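Local atomic coordinates of jasmonate-induced oxygenase 2 (Arabidopsis thaliana, PDB entry 6LSV), a protein that oxidises the plant stress hormone jasmonate to 12-hydroxyjasmonate, using iron, 2-oxoglutarate and molecular oxygen and releasing succinate and carbon dioxide. Residues L222-H227 with H284-N289; D23-P28 with A131-S136; H142-H147 with E201-C206. All coordinates share one frame; numbering follows the deposited sequence.

Contact 1 (L222-H227 with H284-N289); sequences LGLSPH and HRVIVN. With FE (Fe (III) ion), chain E; AKG (2-oxoglutaric acid), chain C; JAA ({(1R,2R)-3-oxo-2-[(2Z)-pent-2-en-1-yl]cyclopentyl}acetic acid), chain D.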
loop_
_atom_site.group_PDB
_atom_site.type_symbol
_atom_site.label_atom_id
_atom_site.label_comp_id
_atom_site.label_asym_id
_atom_site.label_seq_id
_atom_site.Cartn_x
_atom_site.Cartn_y
_atom_site.Cartn_z
ATOM N N LEU A 222 9.996 -13.677 0.882
ATOM C CA LEU A 222 8.760 -12.916 0.817
ATOM C C LEU A 222 8.995 -11.724 -0.094
ATOM O O LEU A 222 10.011 -11.033 0.039
ATOM C CB LEU A 222 8.312 -12.446 2.204
ATOM C CG LEU A 222 7.552 -13.453 3.070
ATOM C CD1 LEU A 222 7.350 -12.902 4.469
ATOM C CD2 LEU A 222 6.221 -13.810 2.440
ATOM N N GLY A 223 8.075 -11.501 -1.033
ATOM C CA GLY A 223 8.155 -10.300 -1.842
ATOM C C GLY A 223 8.018 -9.047 -1.007
ATOM O O GLY A 223 8.662 -8.032 -1.286
ATOM N N LEU A 224 7.199 -9.109 0.041
ATOM C CA LEU A 224 7.012 -7.993 0.964
ATOM C C LEU A 224 6.557 -8.560 2.301
ATOM O O LEU A 224 5.548 -9.270 2.361
ATOM C CB LEU A 224 5.993 -7.003 0.408
ATOM C CG LEU A 224 5.943 -5.612 1.037
ATOM C CD1 LEU A 224 7.338 -5.018 1.155
ATOM C CD2 LEU A 224 5.031 -4.718 0.210
ATOM N N SER A 225 7.294 -8.250 3.365
ATOM C CA SER A 225 7.017 -8.800 4.684
ATOM C C SER A 225 5.729 -8.215 5.268
ATOM O O SER A 225 5.240 -7.183 4.802
ATOM C CB SER A 225 8.200 -8.537 5.615
ATOM O OG SER A 225 9.331 -9.289 5.220
ATOM N N PRO A 226 5.155 -8.867 6.289
ATOM C CA PRO A 226 3.872 -8.402 6.835
ATOM C C PRO A 226 3.915 -6.947 7.275
ATOM O O PRO A 226 4.924 -6.456 7.786
ATOM C CB PRO A 226 3.639 -9.330 8.033
ATOM C CG PRO A 226 4.357 -10.570 7.679
ATOM C CD PRO A 226 5.581 -10.130 6.925
ATOM N N HIS A 227 2.790 -6.263 7.074
ATOM C CA HIS A 227 2.619 -4.876 7.483
ATOM C C HIS A 227 1.180 -4.459 7.216
ATOM O O HIS A 227 0.483 -5.057 6.392
ATOM C CB HIS A 227 3.564 -3.935 6.735
ATOM C CG HIS A 227 3.174 -3.715 5.308
ATOM N ND1 HIS A 227 3.206 -4.722 4.367
ATOM C CD2 HIS A 227 2.729 -2.612 4.663
ATOM C CE1 HIS A 227 2.803 -4.248 3.203
ATOM N NE2 HIS A 227 2.506 -2.969 3.355
ATOM N N HIS A 284 -1.100 -7.323 5.395
ATOM C CA HIS A 284 -0.871 -8.081 4.176
ATOM C C HIS A 284 0.619 -8.312 3.965
ATOM O O HIS A 284 1.474 -7.691 4.604
ATOM C CB HIS A 284 -1.486 -7.389 2.950
ATOM C CG HIS A 284 -1.357 -5.900 2.964
ATOM N ND1 HIS A 284 -2.147 -5.091 3.755
ATOM C CD2 HIS A 284 -0.535 -5.070 2.279
ATOM C CE1 HIS A 284 -1.813 -3.828 3.559
ATOM N NE2 HIS A 284 -0.837 -3.787 2.669
ATOM N N ARG A 285 0.908 -9.239 3.057
ATOM C CA ARG A 285 2.259 -9.598 2.660
ATOM C C ARG A 285 2.183 -10.153 1.245
ATOM O O ARG A 285 1.109 -10.530 0.768
ATOM C CB ARG A 285 2.876 -10.621 3.621
ATOM C CG ARG A 285 2.334 -12.031 3.428
ATOM C CD ARG A 285 2.974 -13.028 4.378
ATOM N NE ARG A 285 2.598 -14.397 4.036
ATOM C CZ ARG A 285 2.919 -15.470 4.753
ATOM N NH1 ARG A 285 3.632 -15.344 5.865
ATOM N NH2 ARG A 285 2.528 -16.673 4.356
ATOM N N VAL A 286 3.326 -10.195 0.572
ATOM C CA VAL A 286 3.403 -10.702 -0.792
ATOM C C VAL A 286 4.332 -11.905 -0.804
ATOM O O VAL A 286 5.428 -11.857 -0.235
ATOM C CB VAL A 286 3.885 -9.624 -1.783
ATOM C CG1 VAL A 286 3.715 -10.109 -3.216
ATOM C CG2 VAL A 286 3.127 -8.323 -1.573
ATOM N N ILE A 287 3.883 -12.985 -1.431
ATOM C CA ILE A 287 4.724 -14.135 -1.688
ATOM C C ILE A 287 5.165 -14.073 -3.141
ATOM O O ILE A 287 4.523 -13.443 -3.987
ATOM C CB ILE A 287 4.012 -15.471 -1.372
ATOM C CG1 ILE A 287 2.801 -15.668 -2.283
ATOM C CG2 ILE A 287 3.601 -15.526 0.092
ATOM C CD1 ILE A 287 1.999 -16.916 -1.965
ATOM N N VAL A 288 6.290 -14.720 -3.435
ATOM C CA VAL A 288 6.851 -14.716 -4.782
ATOM C C VAL A 288 6.898 -16.153 -5.283
ATOM O O VAL A 288 6.541 -17.081 -4.550
ATOM C CB VAL A 288 8.244 -14.056 -4.804
ATOM C CG1 VAL A 288 8.118 -12.547 -4.721
ATOM C CG2 VAL A 288 9.096 -14.569 -3.655
ATOM N N ASN A 289 7.309 -16.351 -6.535
ATOM C CA ASN A 289 7.532 -17.703 -7.033
ATOM C C ASN A 289 8.667 -17.697 -8.046
ATOM O O ASN A 289 9.170 -16.646 -8.454
ATOM C CB ASN A 289 6.259 -18.322 -7.629
ATOM C CG ASN A 289 5.546 -17.401 -8.589
ATOM O OD1 ASN A 289 6.170 -16.668 -9.352
ATOM N ND2 ASN A 289 4.218 -17.446 -8.564
HETATM FE FE FE E . 1.066 -2.415 1.515
HETATM C C1 AKG C . 1.740 -2.742 -0.993
HETATM O O1 AKG C . 0.835 -2.059 -0.453
HETATM O O2 AKG C . 2.845 -2.197 -1.263
HETATM C C2 AKG C . 1.491 -4.226 -1.287
HETATM O O5 AKG C . 1.272 -4.957 -0.380
HETATM C C3 AKG C . 1.515 -4.792 -2.714
HETATM C C4 AKG C . 0.446 -5.882 -2.841
HETATM C C5 AKG C . 0.707 -6.769 -4.060
HETATM O O3 AKG C . -0.244 -7.333 -4.663
HETATM O O4 AKG C . 1.886 -6.937 -4.460
HETATM O O01 JAA D . 7.621 2.888 0.307
HETATM O O02 JAA D . 4.150 7.353 3.222
HETATM O O03 JAA D . 5.932 7.504 4.460
HETATM C C04 JAA D . 5.989 5.083 2.291
HETATM C C05 JAA D . 6.426 3.531 2.075
HETATM C C06 JAA D . 7.325 5.861 2.161
HETATM C C07 JAA D . 8.220 4.995 1.564
HETATM C C08 JAA D . 7.384 3.631 1.200
HETATM C C09 JAA D . 5.225 2.658 1.501
HETATM C C10 JAA D . 5.408 5.307 3.576
HETATM C C11 JAA D . 4.381 2.103 2.650
HETATM C C12 JAA D . 5.148 6.805 3.763
HETATM C C13 JAA D . 4.039 0.830 2.709
HETATM C C14 JAA D . 4.474 -0.160 1.631
HETATM C C15 JAA D . 5.145 -1.367 2.286
#
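His227 and His284 face each other as an antiparallel hydrogen-bonded pair and send their imidazoles to the same iron. NE2 of His227 lies 2.4 Å from the metal, which sits in the ring plane of His284, 2.6 Å from its NE2. The two rings meet obliquely, with planes at 63°, and the carbonyl oxygen of His227 hangs over one face of the His284 ring. ND1 of His227 donates to Ser225 O at 3.2 Å, which fixes the rotation of that ring. Between the histidine pair and Leu224-Val286 the register shifts by one residue; beyond, Gly223 and Leu224 both face Val286 in a classic beta bulge, the bond from Gly223 N to Val286 O being weak. Leu222 flanks this bulge with its CD2 branch, 3.4 Å from Val286 O and 3.9 Å from Ile287 CG2. The same methyl lies over one face of the Arg285 guanidinium, whose NE is held by Gln246. Asp229 completes the two-histidine, one-carboxylate facial triad, and 2-oxoglutarate binds the iron through O1. The terminal carbon C15 of jasmonate stands 4.3 Å from the iron (atom FE), in keeping with hydroxylation at the end of the pentenyl chain.

Contact 2 (D23-P28 with A131-S136); sequences DRYIKP and ASLDWS
Arg24 and Tyr25, on a short 3-10 turn, lie against Ser132 and Leu133 of an irregular loop, the two backbones running 80° apart and meeting at Arg24 O. That carbonyl takes two donors: Leu133 N at 2.7 Å, and Ser132 OG from above the carbonyl plane. The side chain of Arg24 returns the grip. Its chain folds back at the CB-CG and CG-CD bonds, so that NH2 reaches Ala131 O at 2.7 Å, in the guanidinium plane, while Leu133 CD1 lies over one guanidinium face; Glu5 forms a salt bridge to the same NH2. Tyr25 is wedged between two neighbours. Leu133 CB touches its CE1 at 3.6 Å, and Trp135 points the CE3-CZ3 edge of its indole at the phenol face, a T-shaped pair with planes at 83°. The indole NE1 is bonded to Lys214 O. Lys27 kinks about CB-CG (-56°) to bring NZ within 2.6 Å of Asp134 OD1, a salt bridge, and 2.8 Å from Leu133 O, which it meets from above the carbonyl plane. Asp134 OD1 also accepts from Ser225 OG. A water lies within hydrogen-bonding distance of both Tyr25 O and Leu133 O. The arrangement is an N-terminal segment laid across the loop that leads into strand 137-144 of the dioxygenase core, with the Asp134 side chain about 7 Å from bound jasmonate.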
loop_
_atom_site.group_PDB
_atom_site.type_symbol
_atom_site.label_atom_id
_atom_site.label_comp_id
_atom_site.label_asym_id
_atom_site.label_seq_id
_atom_site.Cartn_x
_atom_site.Cartn_y
_atom_site.Cartn_z
ATOM N N ASP A 23 21.331 -15.267 2.152
ATOM C CA ASP A 23 20.742 -15.327 3.488
ATOM C C ASP A 23 20.014 -14.041 3.860
ATOM O O ASP A 23 19.079 -14.089 4.669
ATOM C CB ASP A 23 21.822 -15.652 4.532
ATOM C CG ASP A 23 21.240 -15.923 5.924
ATOM O OD1 ASP A 23 20.873 -14.961 6.635
ATOM O OD2 ASP A 23 21.134 -17.111 6.301
ATOM N N ARG A 24 20.402 -12.900 3.279
ATOM C CA ARG A 24 19.689 -11.656 3.547
ATOM C C ARG A 24 18.216 -11.743 3.165
ATOM O O ARG A 24 17.402 -10.980 3.699
ATOM C CB ARG A 24 20.338 -10.488 2.797
ATOM C CG ARG A 24 21.794 -10.201 3.163
ATOM C CD ARG A 24 21.951 -9.738 4.602
ATOM N NE ARG A 24 21.080 -8.611 4.925
ATOM C CZ ARG A 24 21.374 -7.339 4.679
ATOM N NH1 ARG A 24 22.526 -7.018 4.105
ATOM N NH2 ARG A 24 20.516 -6.383 5.010
ATOM N N TYR A 25 17.856 -12.655 2.261
ATOM C CA TYR A 25 16.491 -12.786 1.769
ATOM C C TYR A 25 15.801 -14.044 2.282
ATOM O O TYR A 25 14.708 -14.376 1.810
ATOM C CB TYR A 25 16.482 -12.760 0.238
ATOM C CG TYR A 25 17.209 -11.564 -0.337
ATOM C CD1 TYR A 25 16.537 -10.373 -0.583
ATOM C CD2 TYR A 25 18.572 -11.620 -0.617
ATOM C CE1 TYR A 25 17.197 -9.274 -1.097
ATOM C CE2 TYR A 25 19.243 -10.521 -1.132
ATOM C CZ TYR A 25 18.550 -9.352 -1.369
ATOM O OH TYR A 25 19.205 -8.258 -1.880
ATOM N N ILE A 26 16.404 -14.746 3.237
ATOM C CA ILE A 26 15.784 -15.914 3.852
ATOM C C ILE A 26 15.078 -15.470 5.125
ATOM O O ILE A 26 15.705 -14.910 6.031
ATOM C CB ILE A 26 16.817 -17.010 4.151
ATOM C CG1 ILE A 26 17.621 -17.351 2.896
ATOM C CG2 ILE A 26 16.133 -18.249 4.708
ATOM C CD1 ILE A 26 18.747 -18.328 3.143
ATOM N N LYS A 27 13.786 -15.715 5.195
ATOM C CA LYS A 27 13.035 -15.352 6.383
ATOM C C LYS A 27 13.115 -16.464 7.417
ATOM O O LYS A 27 13.392 -17.621 7.080
ATOM C CB LYS A 27 11.581 -15.075 6.016
ATOM C CG LYS A 27 11.416 -14.082 4.877
ATOM C CD LYS A 27 12.124 -12.764 5.170
ATOM C CE LYS A 27 11.597 -11.648 4.272
ATOM N NZ LYS A 27 12.294 -10.352 4.505
ATOM N N PRO A 28 12.911 -16.141 8.695
ATOM C CA PRO A 28 12.871 -17.188 9.720
ATOM C C PRO A 28 11.839 -18.249 9.372
ATOM O O PRO A 28 10.829 -17.971 8.721
ATOM C CB PRO A 28 12.483 -16.427 10.990
ATOM C CG PRO A 28 12.990 -15.053 10.766
ATOM C CD PRO A 28 12.857 -14.790 9.285
ATOM N N ALA A 131 19.314 -6.060 8.641
ATOM C CA ALA A 131 17.928 -6.499 8.541
ATOM C C ALA A 131 17.710 -7.440 7.362
ATOM O O ALA A 131 18.323 -7.293 6.301
ATOM C CB ALA A 131 17.008 -5.285 8.409
ATOM N N SER A 132 16.825 -8.417 7.560
ATOM C CA SER A 132 16.375 -9.245 6.452
ATOM C C SER A 132 15.718 -8.376 5.386
ATOM O O SER A 132 15.107 -7.346 5.682
ATOM C CB SER A 132 15.395 -10.310 6.940
ATOM O OG SER A 132 15.419 -11.451 6.097
ATOM N N LEU A 133 15.851 -8.798 4.135
ATOM C CA LEU A 133 15.344 -8.031 3.009
ATOM C C LEU A 133 14.230 -8.789 2.301
ATOM O O LEU A 133 14.096 -10.011 2.426
ATOM C CB LEU A 133 16.465 -7.703 2.021
ATOM C CG LEU A 133 17.592 -6.865 2.617
ATOM C CD1 LEU A 133 18.694 -6.660 1.597
ATOM C CD2 LEU A 133 17.051 -5.533 3.108
ATOM N N ASP A 134 13.432 -8.041 1.546
ATOM C CA ASP A 134 12.324 -8.598 0.789
ATOM C C ASP A 134 12.703 -8.746 -0.680
ATOM O O ASP A 134 13.550 -8.015 -1.203
ATOM C CB ASP A 134 11.080 -7.721 0.929
ATOM C CG ASP A 134 10.492 -7.768 2.327
ATOM O OD1 ASP A 134 10.814 -8.714 3.079
ATOM O OD2 ASP A 134 9.711 -6.857 2.676
ATOM N N TRP A 135 12.063 -9.708 -1.343
ATOM C CA TRP A 135 12.371 -10.021 -2.738
ATOM C C TRP A 135 11.545 -9.129 -3.664
ATOM O O TRP A 135 10.654 -9.577 -4.389
ATOM C CB TRP A 135 12.121 -11.497 -3.023
ATOM C CG TRP A 135 12.820 -11.979 -4.262
ATOM C CD1 TRP A 135 12.270 -12.160 -5.498
ATOM C CD2 TRP A 135 14.202 -12.332 -4.383
ATOM N NE1 TRP A 135 13.224 -12.608 -6.380
ATOM C CE2 TRP A 135 14.419 -12.719 -5.720
ATOM C CE3 TRP A 135 15.278 -12.354 -3.490
ATOM C CZ2 TRP A 135 15.668 -13.129 -6.185
ATOM C CZ3 TRP A 135 16.517 -12.760 -3.954
ATOM C CH2 TRP A 135 16.701 -13.143 -5.287
ATOM N N SER A 136 11.866 -7.839 -3.636
ATOM C CA SER A 136 11.160 -6.903 -4.497
ATOM C C SER A 136 11.969 -5.628 -4.653
ATOM O O SER A 136 12.711 -5.226 -3.751
ATOM C CB SER A 136 9.771 -6.556 -3.948
ATOM O OG SER A 136 9.813 -6.335 -2.550
HETATM O O HOH W 1 12.792 -12.257 1.153
#

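Contact 3 (H142-H147 with E201-C206); sequences HLLPHH and ENIGAC
Leu144 and Ala205 form an antiparallel hydrogen-bonded pair, and the leucine side chain spreads along the neighbouring strand. Its CB rests 3.9 Å from Ala205 CB and at a like distance from Ile203 O. CG stands anti to the carbonyl carbon (chi1 -67°), and the branch there splits the contact between two neighbours. CD1 meets the end of Ile203, 3.9 Å from its CD1, the two side chains crossing at a slant; CD2 lies over one face of the His146 ring in its own segment. Val173 of helix 161-186 touches both Leu144 and Ala205, so this face of the sheet packs against that helix. Between the strands, Ala205 O accepts from both Leu143 N (2.6 Å) and Leu144 N (2.8 Å), a classic beta bulge, and Ala205 N returns a bond to Leu144 O. On the other side of the bulge His142 pairs with Cys206, a non-hydrogen-bonded pair in which His142 ND1 is 3.7 Å from Cys206 CB. Beyond the strand a cis peptide before Pro145 turns the chain, and Pro145 CB touches Asn202 OD1. Cys206 comes about 4 Å from bound jasmonate, and His142 lies near Arg333 and Arg337, which bind the hormone. Through this bulged antiparallel pair strand 137-144 extends the larger sheet of the double-stranded beta-helix (jelly-roll) core of 2-oxoglutarate-dependent oxygenases, to which strand 204-212 belongs.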
loop_
_atom_site.group_PDB
_atom_site.type_symbol
_atom_site.label_atom_id
_atom_site.label_comp_id
_atom_site.label_asym_id
_atom_site.label_seq_id
_atom_site.Cartn_x
_atom_site.Cartn_y
_atom_site.Cartn_z
ATOM N N HIS A 142 5.329 11.084 -5.143
ATOM C CA HIS A 142 4.196 11.813 -4.594
ATOM C C HIS A 142 3.310 12.353 -5.711
ATOM O O HIS A 142 3.788 12.703 -6.793
ATOM C CB HIS A 142 4.667 12.972 -3.716
ATOM C CG HIS A 142 5.262 12.543 -2.412
ATOM N ND1 HIS A 142 4.502 12.044 -1.375
ATOM C CD2 HIS A 142 6.543 12.540 -1.972
ATOM C CE1 HIS A 142 5.289 11.752 -0.356
ATOM N NE2 HIS A 142 6.532 12.043 -0.692
ATOM N N LEU A 143 2.009 12.418 -5.434
ATOM C CA LEU A 143 1.031 13.039 -6.324
ATOM C C LEU A 143 0.392 14.284 -5.730
ATOM O O LEU A 143 0.231 15.284 -6.431
ATOM C CB LEU A 143 -0.070 12.039 -6.692
ATOM C CG LEU A 143 0.395 10.753 -7.374
ATOM C CD1 LEU A 143 -0.473 9.587 -6.937
ATOM C CD2 LEU A 143 0.372 10.909 -8.883
ATOM N N LEU A 144 0.026 14.244 -4.453
ATOM C CA LEU A 144 -0.463 15.396 -3.715
ATOM C C LEU A 144 0.188 15.398 -2.341
ATOM O O LEU A 144 0.517 14.330 -1.810
ATOM C CB LEU A 144 -1.992 15.373 -3.564
ATOM C CG LEU A 144 -2.816 15.553 -4.836
ATOM C CD1 LEU A 144 -4.273 15.288 -4.526
ATOM C CD2 LEU A 144 -2.625 16.949 -5.407
ATOM N N PRO A 145 0.396 16.580 -1.738
ATOM C CA PRO A 145 0.074 17.927 -2.231
ATOM C C PRO A 145 0.986 18.376 -3.378
ATOM O O PRO A 145 1.994 17.722 -3.651
ATOM C CB PRO A 145 0.272 18.803 -0.993
ATOM C CG PRO A 145 1.305 18.083 -0.201
ATOM C CD PRO A 145 1.008 16.622 -0.399
ATOM N N HIS A 146 0.632 19.490 -4.026
ATOM C CA HIS A 146 1.276 19.855 -5.286
ATOM C C HIS A 146 2.723 20.291 -5.099
ATOM O O HIS A 146 3.541 20.105 -6.008
ATOM C CB HIS A 146 0.479 20.957 -5.980
ATOM C CG HIS A 146 -0.711 20.451 -6.731
ATOM N ND1 HIS A 146 -0.609 19.844 -7.963
ATOM C CD2 HIS A 146 -2.029 20.455 -6.421
ATOM C CE1 HIS A 146 -1.813 19.496 -8.382
ATOM N NE2 HIS A 146 -2.694 19.858 -7.465
ATOM N N HIS A 147 3.067 20.869 -3.946
ATOM C CA HIS A 147 4.455 21.261 -3.730
ATOM C C HIS A 147 5.387 20.065 -3.586
ATOM O O HIS A 147 6.608 20.250 -3.605
ATOM C CB HIS A 147 4.573 22.170 -2.503
ATOM C CG HIS A 147 4.313 21.479 -1.201
ATOM N ND1 HIS A 147 5.307 20.855 -0.477
ATOM C CD2 HIS A 147 3.176 21.335 -0.480
ATOM C CE1 HIS A 147 4.792 20.347 0.628
ATOM N NE2 HIS A 147 3.500 20.624 0.651
ATOM N N GLU A 201 -9.590 19.205 0.958
ATOM C CA GLU A 201 -9.037 18.921 -0.357
ATOM C C GLU A 201 -7.514 18.857 -0.371
ATOM O O GLU A 201 -6.947 18.256 -1.293
ATOM C CB GLU A 201 -9.515 19.970 -1.371
ATOM C CG GLU A 201 -8.886 21.339 -1.227
ATOM C CD GLU A 201 -8.688 22.012 -2.572
ATOM O OE1 GLU A 201 -9.705 22.359 -3.211
ATOM O OE2 GLU A 201 -7.521 22.194 -2.987
ATOM N N ASN A 202 -6.834 19.451 0.615
ATOM C CA ASN A 202 -5.374 19.374 0.679
ATOM C C ASN A 202 -4.930 18.154 1.488
ATOM O O ASN A 202 -4.295 18.246 2.538
ATOM C CB ASN A 202 -4.787 20.659 1.244
ATOM C CG ASN A 202 -3.340 20.860 0.820
ATOM O OD1 ASN A 202 -2.907 20.342 -0.213
ATOM N ND2 ASN A 202 -2.583 21.607 1.619
ATOM N N ILE A 203 -5.278 16.988 0.954
ATOM C CA ILE A 203 -4.847 15.711 1.504
ATOM C C ILE A 203 -3.508 15.345 0.881
ATOM O O ILE A 203 -2.930 16.128 0.117
ATOM C CB ILE A 203 -5.901 14.621 1.247
ATOM C CG1 ILE A 203 -6.360 14.654 -0.212
ATOM C CG2 ILE A 203 -7.101 14.831 2.144
ATOM C CD1 ILE A 203 -5.526 13.810 -1.152
ATOM N N GLY A 204 -3.017 14.152 1.187
ATOM C CA GLY A 204 -1.800 13.627 0.590
ATOM C C GLY A 204 -2.128 12.424 -0.274
ATOM O O GLY A 204 -3.021 11.636 0.054
ATOM N N ALA A 205 -1.406 12.292 -1.382
ATOM C CA ALA A 205 -1.575 11.162 -2.286
ATOM C C ALA A 205 -0.210 10.791 -2.829
ATOM O O ALA A 205 0.465 11.632 -3.430
ATOM C CB ALA A 205 -2.534 11.501 -3.432
ATOM N N CYS A 206 0.203 9.552 -2.608
ATOM C CA CYS A 206 1.452 9.059 -3.157
ATOM C C CYS A 206 1.220 7.696 -3.794
ATOM O O CYS A 206 0.162 7.075 -3.645
ATOM C CB CYS A 206 2.564 9.011 -2.095
ATOM S SG CYS A 206 2.048 8.470 -0.460
#

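In the fold
From the N terminus, contact 2 closes first, bringing residues 23-28 to the loop 131-136 after about a hundred residues that include helices 63-74 and 87-102. Contact 3 follows, where strand 137-144 meets strand 204-212 across the excursion through helix 161-186. Contact 1 comes last, joining 222-227 to 284-289 around a loop holding strands 233-237 to 263-267. The three loops run in series, neither nested nor crossed. Contacts 1 and 2 touch where the loop 131-136 meets residues 223-225, so the N-terminal segment is tied mainly through that loop to the strand leading to the iron ligand His227. Contact 3 lies on the opposite side of the chain's centre, its centre about 27 Å from that of contact 1.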